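Long-range contacts in putative cell adhesion protein (Bacteroides fragilis, PDB 4H40), which is probably a fimbrial subunit of the fimbrillin-like family, taking part in pilus formation and cell adhesion: residues T37-D45 with D144-M152; I206-D214 with V257-I267. All blocks are in the same frame, centred on the assembly; numbering follows the deposited sequence.

How the contacts relate
Following the chain from the N terminus, contact 1 closes first: the loop 37-45, between strands 23-24 and 56-62, meets the loop 144-152, between strands 141-142 and 153-157, closing a loop of 98 residues that includes strands 56-62 to 141-142. Contact 2 opens later, joining 206-214 to 257-267, with 42 residues looped between. The two are in series and neither nest nor cross. The centres of contacts 1 and 2 lie about 25 Å apart. Contact 1 is largely a surface meeting of two loops, whereas contact 2 is buried: strand 266-275 partners strand 197-207 in one antiparallel sheet, while 260-262 belongs to a small separate sheet.

Contact 1: residues T37-D45 with D144-M152; sequences TPDGETLKD and DDRYTQTAM
Asp145 meets Pro38 through its backbone, its carbonyl O lying 3.5 Å from Pro38 CB, while its carboxylate OD2 forms a salt bridge to Arg118 of strand 113-121 and OD1 accepts from Met152 N. The proline ring, preceded by a cis peptide bond and with no N-H to satisfy, packs against this carbonyl and the Thr148 methyl. Next, Arg146 offers its carbonyl O to Asp39 N, a nearly straight hydrogen bond (3.0 Å, 167°). Its side chain leads away and grips Asp144 side-on, NE to OD1 and NH2 to OD2, on the syn lone pairs. Because Asp144 OD1 also accepts from Arg146 N, this Asx turn braces the type I turn Asp144-Tyr147.

Tyr147 supplies the broad apolar surface. Arg146 CB covers one face of its ring, Leu43 CD1 comes crosswise to within 3.6 Å of Tyr147 CB, and Thr42 CG2 packs 3.7 Å from Tyr147 CE1. With CG2 anti to the backbone N and OG1 beside it (chi1 -72°), Thr42 turns its methyl to the ring while OG1 donates to Asp39 OD2. Asp39 OD1 meanwhile takes the backbone N of Glu41 and Thr42, fixing the carboxylate and shaping the bend.

Thr148 N reaches Asp39 O at 2.9 Å from above the carbonyl plane, and Thr148 CG2 touches Pro38 CG, the two side chains crossing at about a right angle. In Gln149, a bend at chi2 (87°) brings the amide back across the loop: NE2 donates to Gly40 O over 3.0 Å, and OE1 rests 3.6 Å from Leu43 CB. Thr150 CG2 then touches Leu43 CD1, its hydroxyl being occupied by Asp144 O. Ile178 and Tyr24 also border buried Leu43.

With Asp39 bonded through both N and O to the residues flanking Tyr147, the pairing is a single parallel beta bridge between two loops, stiffened on each by an Asx turn.

Contact 2: residues I206-D214 with V257-I267; sequences ISGIQQPLD and VLPTDARSHSI
Ile267, on the neighbouring strand of the same sheet, lays its CG2 against Ile206 CG2 at 3.9 Å, while CD1 reaches Ile209 CG2, crossing that chain at about a right angle. With Ile267 CG1 beside its own backbone N (chi1 -71°), the longer branch runs past Gly208 O, 3.5 Å from CG1. Ser207 O meets Ile267 CA at 3.3 Å, a CA-H...O contact. Branched aliphatic residues fill this interior, where Met184 and Phe186 also border Ile206. Glycine suits position 208 by its positive phi and because a CB would point into Ser266 O.

The chain then runs on to 257-260, where strand 260-262 belongs to a second sheet. Gln210 and Thr260 slide past each other in opposite directions, CB to CB 3.7 Å; the Thr260 hydroxyl is bonded to Lys230 O. Leu258 CD1 meets the Pro212 ring and CA, all hydrocarbon, so no polar group is buried between them.

No clear direct hydrogen bond joins the segments. One water accepts from Gln210 N and donates to Leu258 O; another donates to Ser266 O and, weakly, to Gly208 O. Asn136 bonds both Gln210 O and Leu258 N. Cohesion therefore rests mainly on apolar packing, supplemented by indirect polar links.

Contact 1: residues T37-D45 with D144-M152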
loop_
_atom_site.group_PDB
_atom_site.type_symbol
_atom_site.label_atom_id
_atom_site.label_comp_id
_atom_site.label_asym_id
_atom_site.label_seq_id
_atom_site.Cartn_x
_atom_site.Cartn_y
_atom_site.Cartn_z
ATOM N N THR B 37 20.084 15.507 19.394
ATOM C CA THR B 37 20.051 14.316 20.220
ATOM C C THR B 37 20.433 14.795 21.628
ATOM O O THR B 37 21.540 15.327 21.762
ATOM C CB THR B 37 20.982 13.248 19.636
ATOM N N PRO B 38 19.567 14.737 22.680
ATOM C CA PRO B 38 18.193 14.201 22.759
ATOM C C PRO B 38 17.130 15.200 22.263
ATOM O O PRO B 38 17.265 16.423 22.377
ATOM C CB PRO B 38 18.043 13.879 24.250
ATOM C CG PRO B 38 18.918 14.876 24.950
ATOM C CD PRO B 38 20.011 15.266 23.987
ATOM N N ASP B 39 16.073 14.628 21.686
ATOM C CA ASP B 39 14.905 15.251 21.073
ATOM C C ASP B 39 13.875 15.639 22.151
ATOM O O ASP B 39 13.393 14.778 22.891
ATOM C CB ASP B 39 14.322 14.212 20.086
ATOM C CG ASP B 39 13.299 14.653 19.065
ATOM O OD1 ASP B 39 12.553 15.614 19.345
ATOM O OD2 ASP B 39 13.151 13.952 18.039
ATOM N N GLY B 40 13.556 16.925 22.237
ATOM C CA GLY B 40 12.566 17.416 23.191
ATOM C C GLY B 40 11.248 17.800 22.549
ATOM O O GLY B 40 10.294 18.171 23.237
ATOM N N GLU B 41 11.185 17.690 21.221
ATOM C CA GLU B 41 10.032 18.112 20.429
ATOM C C GLU B 41 9.093 16.984 19.970
ATOM O O GLU B 41 7.923 17.264 19.722
ATOM C CB GLU B 41 10.519 18.886 19.193
ATOM C CG GLU B 41 11.096 20.255 19.515
ATOM C CD GLU B 41 10.119 21.268 20.083
ATOM O OE1 GLU B 41 9.134 21.608 19.386
ATOM O OE2 GLU B 41 10.349 21.730 21.225
ATOM N N THR B 42 9.592 15.752 19.802
ATOM C CA THR B 42 8.797 14.633 19.302
ATOM C C THR B 42 7.620 14.296 20.240
ATOM O O THR B 42 6.503 14.059 19.758
ATOM C CB THR B 42 9.723 13.434 19.065
ATOM O OG1 THR B 42 10.517 13.707 17.911
ATOM C CG2 THR B 42 8.979 12.124 18.859
ATOM N N LEU B 43 7.864 14.314 21.559
ATOM C CA LEU B 43 6.871 13.924 22.554
ATOM C C LEU B 43 6.187 15.087 23.267
ATOM O O LEU B 43 5.344 14.831 24.136
ATOM C CB LEU B 43 7.536 13.025 23.616
ATOM C CG LEU B 43 8.296 11.797 23.154
ATOM C CD1 LEU B 43 8.832 11.053 24.333
ATOM C CD2 LEU B 43 7.441 10.908 22.277
ATOM N N LYS B 44 6.526 16.345 22.933
ATOM C CA LYS B 44 5.964 17.504 23.641
ATOM C C LYS B 44 4.417 17.466 23.702
ATOM O O LYS B 44 3.877 17.581 24.808
ATOM C CB LYS B 44 6.492 18.877 23.132
ATOM C CG LYS B 44 6.236 19.234 21.671
ATOM C CD LYS B 44 6.459 20.727 21.416
ATOM C CE LYS B 44 5.881 21.185 20.097
ATOM N NZ LYS B 44 5.971 22.663 19.945
ATOM N N ASP B 45 3.726 17.209 22.569
ATOM C CA ASP B 45 2.253 17.164 22.535
ATOM C C ASP B 45 1.686 15.742 22.589
ATOM O O ASP B 45 0.538 15.520 22.195
ATOM C CB ASP B 45 1.729 17.867 21.276
ATOM C CG ASP B 45 2.195 19.292 21.118
ATOM O OD1 ASP B 45 2.431 19.963 22.155
ATOM O OD2 ASP B 45 2.298 19.749 19.965
ATOM N N ASP B 144 14.277 5.756 27.445
ATOM C CA ASP B 144 14.777 6.034 26.105
ATOM C C ASP B 144 15.553 7.320 26.107
ATOM O O ASP B 144 14.990 8.376 26.407
ATOM C CB ASP B 144 13.633 6.098 25.096
ATOM C CG ASP B 144 13.994 5.581 23.728
ATOM O OD1 ASP B 144 14.923 6.134 23.114
ATOM O OD2 ASP B 144 13.328 4.641 23.259
ATOM N N ASP B 145 16.847 7.245 25.763
ATOM C CA ASP B 145 17.708 8.421 25.752
ATOM C C ASP B 145 17.523 9.255 24.475
ATOM O O ASP B 145 18.076 10.355 24.377
ATOM C CB ASP B 145 19.167 8.004 25.940
ATOM C CG ASP B 145 19.581 7.708 27.381
ATOM O OD1 ASP B 145 18.766 7.956 28.305
ATOM O OD2 ASP B 145 20.737 7.245 27.586
ATOM N N ARG B 146 16.699 8.770 23.532
ATOM C CA ARG B 146 16.433 9.482 22.283
ATOM C C ARG B 146 15.570 10.719 22.528
ATOM O O ARG B 146 15.649 11.660 21.745
ATOM C CB ARG B 146 15.774 8.560 21.236
ATOM C CG ARG B 146 16.756 7.588 20.591
ATOM C CD ARG B 146 16.068 6.522 19.742
ATOM N NE ARG B 146 15.438 5.476 20.557
ATOM C CZ ARG B 146 15.059 4.282 20.110
ATOM N NH1 ARG B 146 15.260 3.944 18.842
ATOM N NH2 ARG B 146 14.485 3.415 20.928
ATOM N N TYR B 147 14.757 10.728 23.597
ATOM C CA TYR B 147 13.870 11.858 23.913
ATOM C C TYR B 147 14.122 12.333 25.312
ATOM O O TYR B 147 14.429 11.520 26.182
ATOM C CB TYR B 147 12.384 11.499 23.725
ATOM C CG TYR B 147 12.135 10.611 22.526
ATOM C CD1 TYR B 147 12.139 11.130 21.236
ATOM C CD2 TYR B 147 11.988 9.234 22.675
ATOM C CE1 TYR B 147 11.977 10.307 20.124
ATOM C CE2 TYR B 147 11.830 8.399 21.569
ATOM C CZ TYR B 147 11.825 8.942 20.294
ATOM O OH TYR B 147 11.660 8.124 19.199
ATOM N N THR B 148 14.012 13.644 25.538
ATOM C CA THR B 148 14.306 14.257 26.837
ATOM C C THR B 148 13.313 13.817 27.913
ATOM O O THR B 148 13.708 13.583 29.066
ATOM C CB THR B 148 14.358 15.794 26.725
ATOM O OG1 THR B 148 13.095 16.297 26.286
ATOM C CG2 THR B 148 15.443 16.276 25.779
ATOM N N GLN B 149 12.036 13.678 27.527
ATOM C CA GLN B 149 10.932 13.328 28.421
ATOM C C GLN B 149 11.122 11.946 29.085
ATOM O O GLN B 149 10.758 11.770 30.260
ATOM C CB GLN B 149 9.600 13.370 27.642
ATOM C CG GLN B 149 9.145 14.777 27.221
ATOM C CD GLN B 149 9.690 15.270 25.887
ATOM O OE1 GLN B 149 10.381 14.561 25.133
ATOM N NE2 GLN B 149 9.346 16.501 25.546
ATOM N N THR B 150 11.719 10.995 28.327
ATOM C CA THR B 150 11.922 9.588 28.672
ATOM C C THR B 150 13.389 9.241 29.011
ATOM O O THR B 150 13.673 8.113 29.438
ATOM C CB THR B 150 11.423 8.700 27.512
ATOM O OG1 THR B 150 12.215 8.929 26.344
ATOM C CG2 THR B 150 9.976 8.932 27.191
ATOM N N ALA B 151 14.309 10.210 28.849
ATOM C CA ALA B 151 15.742 10.047 29.134
ATOM C C ALA B 151 15.981 9.709 30.588
ATOM O O ALA B 151 15.201 10.114 31.464
ATOM C CB ALA B 151 16.497 11.311 28.764
HETATM N N MSE B 152 17.065 8.950 30.831
HETATM C CA MSE B 152 17.525 8.483 32.133
HETATM C C MSE B 152 17.815 9.657 33.061
HETATM O O MSE B 152 18.387 10.664 32.640
HETATM C CB MSE B 152 18.777 7.609 31.955
HETATM C CG MSE B 152 19.429 7.191 33.260
HETATM SE SE MSE B 152 21.019 6.112 33.019
HETATM C CE MSE B 152 22.126 7.392 32.073
#

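Contact 2: residues I206-D214 with V257-I267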
loop_
_atom_site.group_PDB
_atom_site.type_symbol
_atom_site.label_atom_id
_atom_site.label_comp_id
_atom_site.label_asym_id
_atom_site.label_seq_id
_atom_site.Cartn_x
_atom_site.Cartn_y
_atom_site.Cartn_z
ATOM N N ILE B 206 3.551 -13.450 10.415
ATOM C CA ILE B 206 4.350 -12.383 9.847
ATOM C C ILE B 206 5.753 -13.000 9.623
ATOM O O ILE B 206 6.297 -13.628 10.521
ATOM C CB ILE B 206 4.320 -11.153 10.789
ATOM C CG1 ILE B 206 2.851 -10.749 11.111
ATOM C CG2 ILE B 206 5.124 -9.972 10.214
ATOM C CD1 ILE B 206 2.686 -9.652 12.100
ATOM N N SER B 207 6.273 -12.902 8.399
ATOM C CA SER B 207 7.550 -13.487 7.976
ATOM C C SER B 207 8.435 -12.459 7.292
ATOM O O SER B 207 7.925 -11.527 6.671
ATOM C CB SER B 207 7.296 -14.642 7.007
ATOM O OG SER B 207 6.982 -15.858 7.667
ATOM N N GLY B 208 9.745 -12.662 7.390
ATOM C CA GLY B 208 10.748 -11.796 6.783
ATOM C C GLY B 208 11.083 -10.587 7.625
ATOM O O GLY B 208 11.341 -9.501 7.099
ATOM N N ILE B 209 11.076 -10.767 8.945
ATOM C CA ILE B 209 11.353 -9.676 9.874
ATOM C C ILE B 209 12.757 -9.890 10.516
ATOM O O ILE B 209 13.430 -10.874 10.200
ATOM C CB ILE B 209 10.195 -9.525 10.898
ATOM C CG1 ILE B 209 9.639 -10.907 11.349
ATOM C CG2 ILE B 209 9.118 -8.670 10.298
ATOM C CD1 ILE B 209 8.987 -10.943 12.700
ATOM N N GLN B 210 13.229 -8.923 11.320
ATOM C CA GLN B 210 14.532 -8.962 11.974
ATOM C C GLN B 210 14.707 -10.210 12.792
ATOM O O GLN B 210 13.802 -10.575 13.551
ATOM C CB GLN B 210 14.698 -7.744 12.893
ATOM C CG GLN B 210 16.055 -7.620 13.580
ATOM C CD GLN B 210 17.036 -6.911 12.698
ATOM O OE1 GLN B 210 16.938 -5.699 12.476
ATOM N NE2 GLN B 210 17.986 -7.658 12.153
ATOM N N GLN B 211 15.871 -10.869 12.638
ATOM C CA GLN B 211 16.232 -11.991 13.495
ATOM C C GLN B 211 16.809 -11.354 14.772
ATOM O O GLN B 211 17.645 -10.455 14.643
ATOM C CB GLN B 211 17.208 -12.956 12.806
ATOM C CG GLN B 211 17.347 -14.305 13.528
ATOM C CD GLN B 211 16.165 -15.232 13.324
ATOM O OE1 GLN B 211 15.291 -15.373 14.196
ATOM N NE2 GLN B 211 16.105 -15.882 12.165
ATOM N N PRO B 212 16.305 -11.693 15.986
ATOM C CA PRO B 212 16.808 -11.032 17.225
ATOM C C PRO B 212 18.340 -11.037 17.421
ATOM O O PRO B 212 19.028 -12.055 17.178
ATOM C CB PRO B 212 16.121 -11.809 18.343
ATOM C CG PRO B 212 14.888 -12.379 17.696
ATOM C CD PRO B 212 15.250 -12.684 16.285
ATOM N N LEU B 213 18.870 -9.857 17.853
ATOM C CA LEU B 213 20.308 -9.581 18.068
ATOM C C LEU B 213 21.008 -10.631 18.949
ATOM O O LEU B 213 20.455 -11.062 19.962
ATOM C CB LEU B 213 20.499 -8.186 18.687
ATOM N N ASP B 214 22.227 -11.032 18.548
ATOM C CA ASP B 214 23.062 -12.030 19.230
ATOM C C ASP B 214 23.589 -11.512 20.595
ATOM O O ASP B 214 23.765 -10.302 20.777
ATOM C CB ASP B 214 24.235 -12.431 18.312
ATOM C CG ASP B 214 25.150 -13.551 18.803
ATOM O OD1 ASP B 214 24.739 -14.308 19.716
ATOM O OD2 ASP B 214 26.259 -13.697 18.242
ATOM N N VAL B 257 7.044 -6.181 16.944
ATOM C CA VAL B 257 8.061 -6.594 15.988
ATOM C C VAL B 257 9.274 -5.711 16.249
ATOM O O VAL B 257 9.129 -4.540 16.597
ATOM C CB VAL B 257 7.632 -6.640 14.480
ATOM C CG1 VAL B 257 6.548 -7.685 14.249
ATOM C CG2 VAL B 257 7.171 -5.292 13.971
ATOM N N LEU B 258 10.454 -6.280 16.145
ATOM C CA LEU B 258 11.669 -5.522 16.381
ATOM C C LEU B 258 11.890 -4.520 15.258
ATOM O O LEU B 258 11.562 -4.869 14.119
ATOM C CB LEU B 258 12.880 -6.469 16.457
ATOM C CG LEU B 258 12.939 -7.477 17.584
ATOM C CD1 LEU B 258 14.121 -8.411 17.360
ATOM C CD2 LEU B 258 13.074 -6.793 18.929
ATOM N N PRO B 259 12.494 -3.314 15.518
ATOM C CA PRO B 259 12.776 -2.390 14.411
ATOM C C PRO B 259 13.552 -3.108 13.310
ATOM O O PRO B 259 14.543 -3.800 13.593
ATOM C CB PRO B 259 13.586 -1.281 15.078
ATOM C CG PRO B 259 13.107 -1.291 16.494
ATOM C CD PRO B 259 12.942 -2.744 16.808
ATOM N N THR B 260 13.007 -3.058 12.079
ATOM C CA THR B 260 13.593 -3.728 10.927
ATOM C C THR B 260 13.421 -2.928 9.654
ATOM O O THR B 260 12.374 -2.338 9.410
ATOM C CB THR B 260 13.067 -5.175 10.763
ATOM O OG1 THR B 260 13.878 -5.851 9.795
ATOM C CG2 THR B 260 11.615 -5.258 10.366
ATOM N N ASP B 261 14.493 -2.938 8.847
ATOM C CA ASP B 261 14.603 -2.325 7.524
ATOM C C ASP B 261 14.334 -3.389 6.452
ATOM O O ASP B 261 15.173 -4.265 6.211
ATOM C CB ASP B 261 16.009 -1.687 7.328
ATOM C CG ASP B 261 16.278 -1.130 5.936
ATOM O OD1 ASP B 261 15.295 -0.770 5.232
ATOM O OD2 ASP B 261 17.469 -1.045 5.550
ATOM N N ALA B 262 13.174 -3.292 5.805
ATOM C CA ALA B 262 12.752 -4.205 4.743
ATOM C C ALA B 262 12.258 -3.409 3.531
ATOM O O ALA B 262 11.362 -3.842 2.801
ATOM C CB ALA B 262 11.667 -5.138 5.261
ATOM N N ARG B 263 12.860 -2.232 3.326
ATOM C CA ARG B 263 12.588 -1.287 2.226
ATOM C C ARG B 263 12.906 -1.900 0.862
ATOM O O ARG B 263 12.241 -1.597 -0.138
ATOM C CB ARG B 263 13.414 -0.017 2.422
ATOM C CG ARG B 263 12.880 0.898 3.531
ATOM C CD ARG B 263 13.800 2.086 3.725
ATOM N NE ARG B 263 15.097 1.678 4.257
ATOM C CZ ARG B 263 16.177 2.450 4.289
ATOM N NH1 ARG B 263 16.131 3.690 3.814
ATOM N NH2 ARG B 263 17.313 1.988 4.795
ATOM N N SER B 264 13.937 -2.780 0.847
ATOM C CA SER B 264 14.417 -3.502 -0.337
ATOM C C SER B 264 13.915 -4.952 -0.353
ATOM O O SER B 264 14.139 -5.652 -1.335
ATOM C CB SER B 264 15.944 -3.500 -0.403
ATOM O OG SER B 264 16.562 -2.462 0.340
ATOM N N HIS B 265 13.244 -5.407 0.727
ATOM C CA HIS B 265 12.777 -6.784 0.849
ATOM C C HIS B 265 11.272 -6.815 1.099
ATOM O O HIS B 265 10.640 -5.772 1.172
ATOM C CB HIS B 265 13.577 -7.503 1.968
ATOM C CG HIS B 265 15.028 -7.635 1.626
ATOM N ND1 HIS B 265 15.941 -6.655 1.964
ATOM C CD2 HIS B 265 15.661 -8.586 0.891
ATOM C CE1 HIS B 265 17.098 -7.051 1.438
ATOM N NE2 HIS B 265 16.977 -8.212 0.792
ATOM N N SER B 266 10.685 -8.007 1.118
ATOM C CA SER B 266 9.267 -8.185 1.396
ATOM C C SER B 266 9.029 -8.793 2.775
ATOM O O SER B 266 9.804 -9.631 3.238
ATOM C CB SER B 266 8.604 -9.072 0.349
ATOM O OG SER B 266 8.766 -8.505 -0.930
ATOM N N ILE B 267 7.939 -8.359 3.419
ATOM C CA ILE B 267 7.405 -8.900 4.661
ATOM C C ILE B 267 6.083 -9.567 4.256
ATOM O O ILE B 267 5.192 -8.857 3.790
ATOM C CB ILE B 267 7.242 -7.820 5.788
ATOM C CG1 ILE B 267 8.619 -7.378 6.332
ATOM C CG2 ILE B 267 6.353 -8.351 6.937
ATOM C CD1 ILE B 267 8.613 -6.065 7.075
HETATM O O HOH W 1 12.888 -9.833 4.197
HETATM O O HOH W 2 11.419 -7.258 12.937
#